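Long-range contact in probable ss-1,3-N-acetylglucosaminyltransferase (Staphylococcus aureus subsp. aureus N315, PDB 6H21), which is a probable glycosyltransferase with a family 2, GT-A-type domain and a TarS-type linker domain, and holds UDP-N-acetylglucosamine and manganese in this structure: residues C[308-313]-C[327-332]. Sequence-based numbering, arbitrary orientation.
Sequences INKVPR and LEAIRQ
Arg331 lays its guanidinium between two aliphatic groups of the 308-313 segment: Ile308 CG2 lies over the centre of one face, 3.8 Å from Arg331 CZ, and Arg313 CG over the centre of the opposite face. Its chain, extended from CG to NE, carries the flat group from helix 324-332 into the type I turn Ile308-Val311. There Arg331 NH1 donates to Val311 O (3.1 Å), which it meets well above that carbonyl's plane, while NH2 reaches a lone pair of Asn309 OD1. Asp316 completes the arrangement by a salt bridge to Arg331 NE, probably offsetting the charge of this buried arginine. The Asn309 amide also works in the other direction, its ND2 giving a nearly straight bond (176°) to Arg331 O at 3.0 Å, so that side chain and backbone of one helical residue are both held by one asparagine.

Arg313 runs antiparallel to Arg331, and Arg331 CD packs on a face of its guanidinium, 3.4 Å from Arg313 CZ. End-on, NH1 and NH2 of Arg313 meet Glu328 OE1 and OE2, both at 2.8 Å, on syn lone pairs and with the two planes only 11° apart. The bend of Glu328 at chi2 (54°) turns its carboxylate to this guanidinium, and Gln332 NE2 donates a second hydrogen bond to Glu328 OE2, on its anti side. Tyr294 of a neighbouring subunit adds a cation-pi contact to Arg313 and a hydrogen bond to Gln332 NE2, placing this edge at the subunit interface. Ile308 CG2 also meets Leu327 CD1, and its CG1 meets Ile330 CG2. The whole is a loop joining helices 294-308 and 324-332 of the TarS-type linker domain, tied back to the second helix by a buried arginine and an end-on salt bridge.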
ATOM      1  N   ILE C 308      16.009 -13.409   5.669  1.00 29.91           N
ATOM      2  CA  ILE C 308      15.857 -12.235   6.545  1.00 29.98           C
ATOM      3  C   ILE C 308      15.195 -12.654   7.865  1.00 29.72           C
ATOM      4  O   ILE C 308      15.494 -12.069   8.901  1.00 29.25           O
ATOM      5  CB  ILE C 308      15.124 -11.073   5.846  1.00 30.26           C
ATOM      6  CG1 ILE C 308      15.919 -10.570   4.645  1.00 31.07           C
ATOM      7  CG2 ILE C 308      14.843  -9.928   6.809  1.00 30.47           C
ATOM      8  CD1 ILE C 308      17.249  -9.971   5.043  1.00 31.82           C
ATOM      9  N   ASN C 309      14.369 -13.712   7.841  1.00 29.91           N
ATOM     10  CA  ASN C 309      13.630 -14.132   9.033  1.00 30.26           C
ATOM     11  C   ASN C 309      14.529 -14.879  10.011  1.00 31.20           C
ATOM     12  O   ASN C 309      14.097 -15.210  11.092  1.00 31.83           O
ATOM     13  CB  ASN C 309      12.373 -14.931   8.699  1.00 30.34           C
ATOM     14  CG  ASN C 309      11.224 -13.998   8.369  1.00 29.84           C
ATOM     15  OD1 ASN C 309      11.159 -12.897   8.899  1.00 29.82           O
ATOM     16  ND2 ASN C 309      10.373 -14.393   7.442  1.00 29.74           N
ATOM     17  N   LYS C 310      15.777 -15.132   9.626  1.00 31.48           N
ATOM     18  CA  LYS C 310      16.758 -15.653  10.563  1.00 32.47           C
ATOM     19  C   LYS C 310      17.501 -14.498  11.247  1.00 31.91           C
ATOM     20  O   LYS C 310      18.315 -14.726  12.131  1.00 32.75           O
ATOM     21  CB  LYS C 310      17.715 -16.584   9.827  1.00 33.64           C
ATOM     22  CG  LYS C 310      17.080 -17.870   9.339  1.00 34.89           C
ATOM     23  CD  LYS C 310      18.036 -18.666   8.467  1.00 36.24           C
ATOM     24  CE  LYS C 310      17.379 -19.881   7.855  1.00 37.77           C
ATOM     25  NZ  LYS C 310      18.351 -20.630   7.031  1.00 39.89           N
ATOM     26  N   VAL C 311      17.240 -13.263  10.823  1.00 30.83           N
ATOM     27  CA  VAL C 311      17.907 -12.114  11.396  1.00 30.82           C
ATOM     28  C   VAL C 311      16.994 -11.585  12.492  1.00 30.74           C
ATOM     29  O   VAL C 311      15.809 -11.424  12.264  1.00 30.32           O
ATOM     30  CB  VAL C 311      18.233 -11.055  10.332  1.00 30.26           C
ATOM     31  CG1 VAL C 311      19.002  -9.890  10.924  1.00 30.55           C
ATOM     32  CG2 VAL C 311      18.981 -11.668   9.166  1.00 30.25           C
ATOM     33  N   PRO C 312      17.478 -11.374  13.734  1.00 31.45           N
ATOM     34  CA  PRO C 312      16.625 -10.810  14.781  1.00 31.61           C
ATOM     35  C   PRO C 312      15.970  -9.484  14.367  1.00 31.11           C
ATOM     36  O   PRO C 312      16.591  -8.641  13.724  1.00 30.56           O
ATOM     37  CB  PRO C 312      17.582 -10.618  15.967  1.00 32.59           C
ATOM     38  CG  PRO C 312      18.701 -11.621  15.726  1.00 32.92           C
ATOM     39  CD  PRO C 312      18.825 -11.722  14.223  1.00 32.10           C
ATOM     40  N   ARG C 313      14.694  -9.357  14.735  1.00 31.10           N
ATOM     41  CA  ARG C 313      13.881  -8.200  14.461  1.00 30.80           C
ATOM     42  C   ARG C 313      14.459  -6.983  15.193  1.00 31.58           C
ATOM     43  O   ARG C 313      14.249  -5.873  14.764  1.00 31.61           O
ATOM     44  CB  ARG C 313      12.434  -8.484  14.868  1.00 30.56           C
ATOM     45  CG  ARG C 313      11.634  -9.177  13.776  1.00 29.76           C
ATOM     46  CD  ARG C 313      10.161  -9.322  14.113  1.00 29.34           C
ATOM     47  NE  ARG C 313       9.423  -9.832  12.966  1.00 28.60           N
ATOM     48  CZ  ARG C 313       8.893  -9.075  12.011  1.00 28.08           C
ATOM     49  NH1 ARG C 313       9.136  -7.775  11.977  1.00 28.07           N
ATOM     50  NH2 ARG C 313       8.151  -9.628  11.070  1.00 27.58           N
ATOM     51  N   LEU C 327      11.083  -3.790   4.062  1.00 27.36           N
ATOM     52  CA  LEU C 327      11.671  -4.785   4.909  1.00 27.17           C
ATOM     53  C   LEU C 327      10.578  -5.635   5.562  1.00 26.81           C
ATOM     54  O   LEU C 327      10.701  -6.841   5.603  1.00 26.61           O
ATOM     55  CB  LEU C 327      12.574  -4.122   5.961  1.00 27.51           C
ATOM     56  CG  LEU C 327      13.190  -5.075   6.983  1.00 27.48           C
ATOM     57  CD1 LEU C 327      14.014  -6.137   6.281  1.00 27.56           C
ATOM     58  CD2 LEU C 327      14.063  -4.314   7.970  1.00 28.01           C
ATOM     59  N   GLU C 328       9.517  -5.009   6.074  1.00 26.87           N
ATOM     60  CA  GLU C 328       8.433  -5.782   6.673  1.00 26.69           C
ATOM     61  C   GLU C 328       7.761  -6.670   5.610  1.00 26.07           C
ATOM     62  O   GLU C 328       7.387  -7.768   5.896  1.00 25.74           O
ATOM     63  CB  GLU C 328       7.428  -4.877   7.396  1.00 27.03           C
ATOM     64  CG  GLU C 328       6.481  -5.673   8.292  1.00 27.48           C
ATOM     65  CD  GLU C 328       7.171  -6.581   9.298  1.00 28.02           C
ATOM     66  OE1 GLU C 328       8.057  -6.075  10.012  1.00 29.34           O
ATOM     67  OE2 GLU C 328       6.860  -7.792   9.356  1.00 28.54           O
ATOM     68  N   ALA C 329       7.590  -6.158   4.395  1.00 26.03           N
ATOM     69  CA  ALA C 329       6.952  -6.907   3.341  1.00 25.93           C
ATOM     70  C   ALA C 329       7.785  -8.156   3.003  1.00 25.95           C
ATOM     71  O   ALA C 329       7.221  -9.215   2.784  1.00 25.71           O
ATOM     72  CB  ALA C 329       6.733  -6.035   2.139  1.00 26.37           C
ATOM     73  N   ILE C 330       9.111  -8.007   2.971  1.00 26.07           N
ATOM     74  CA  ILE C 330      10.021  -9.162   2.758  1.00 26.34           C
ATOM     75  C   ILE C 330       9.864 -10.159   3.907  1.00 26.30           C
ATOM     76  O   ILE C 330       9.720 -11.379   3.668  1.00 26.57           O
ATOM     77  CB  ILE C 330      11.467  -8.697   2.541  1.00 26.49           C
ATOM     78  CG1 ILE C 330      11.564  -7.909   1.234  1.00 26.83           C
ATOM     79  CG2 ILE C 330      12.439  -9.888   2.569  1.00 26.75           C
ATOM     80  CD1 ILE C 330      12.769  -7.032   1.122  1.00 27.07           C
ATOM     81  N   ARG C 331       9.850  -9.665   5.154  1.00 26.25           N
ATOM     82  CA  ARG C 331       9.668 -10.562   6.306  1.00 26.39           C
ATOM     83  C   ARG C 331       8.351 -11.337   6.175  1.00 26.56           C
ATOM     84  O   ARG C 331       8.306 -12.506   6.509  1.00 26.76           O
ATOM     85  CB  ARG C 331       9.704  -9.838   7.656  1.00 26.31           C
ATOM     86  CG  ARG C 331      11.079  -9.315   8.050  1.00 26.56           C
ATOM     87  CD  ARG C 331      11.172  -8.938   9.510  1.00 26.79           C
ATOM     88  NE  ARG C 331      12.527  -8.598   9.925  1.00 27.16           N
ATOM     89  CZ  ARG C 331      13.439  -9.453  10.357  1.00 27.60           C
ATOM     90  NH1 ARG C 331      14.622  -8.996  10.734  1.00 27.98           N
ATOM     91  NH2 ARG C 331      13.173 -10.748  10.379  1.00 27.63           N
ATOM     92  N   GLN C 332       7.289 -10.664   5.707  1.00 26.65           N
ATOM     93  CA  GLN C 332       5.955 -11.272   5.610  1.00 26.90           C
ATOM     94  C   GLN C 332       5.834 -12.152   4.353  1.00 27.36           C
ATOM     95  O   GLN C 332       4.825 -12.817   4.197  1.00 27.75           O
ATOM     96  CB  GLN C 332       4.866 -10.189   5.573  1.00 26.94           C
ATOM     97  CG  GLN C 332       4.784  -9.354   6.852  1.00 27.03           C
ATOM     98  CD  GLN C 332       4.387 -10.163   8.061  1.00 27.33           C
ATOM     99  OE1 GLN C 332       3.653 -11.132   7.954  1.00 28.01           O
ATOM    100  NE2 GLN C 332       4.900  -9.798   9.223  1.00 27.73           N
TER
HETATM  101  O   HOH W   1      13.728 -12.649  12.945  1.00 41.52           O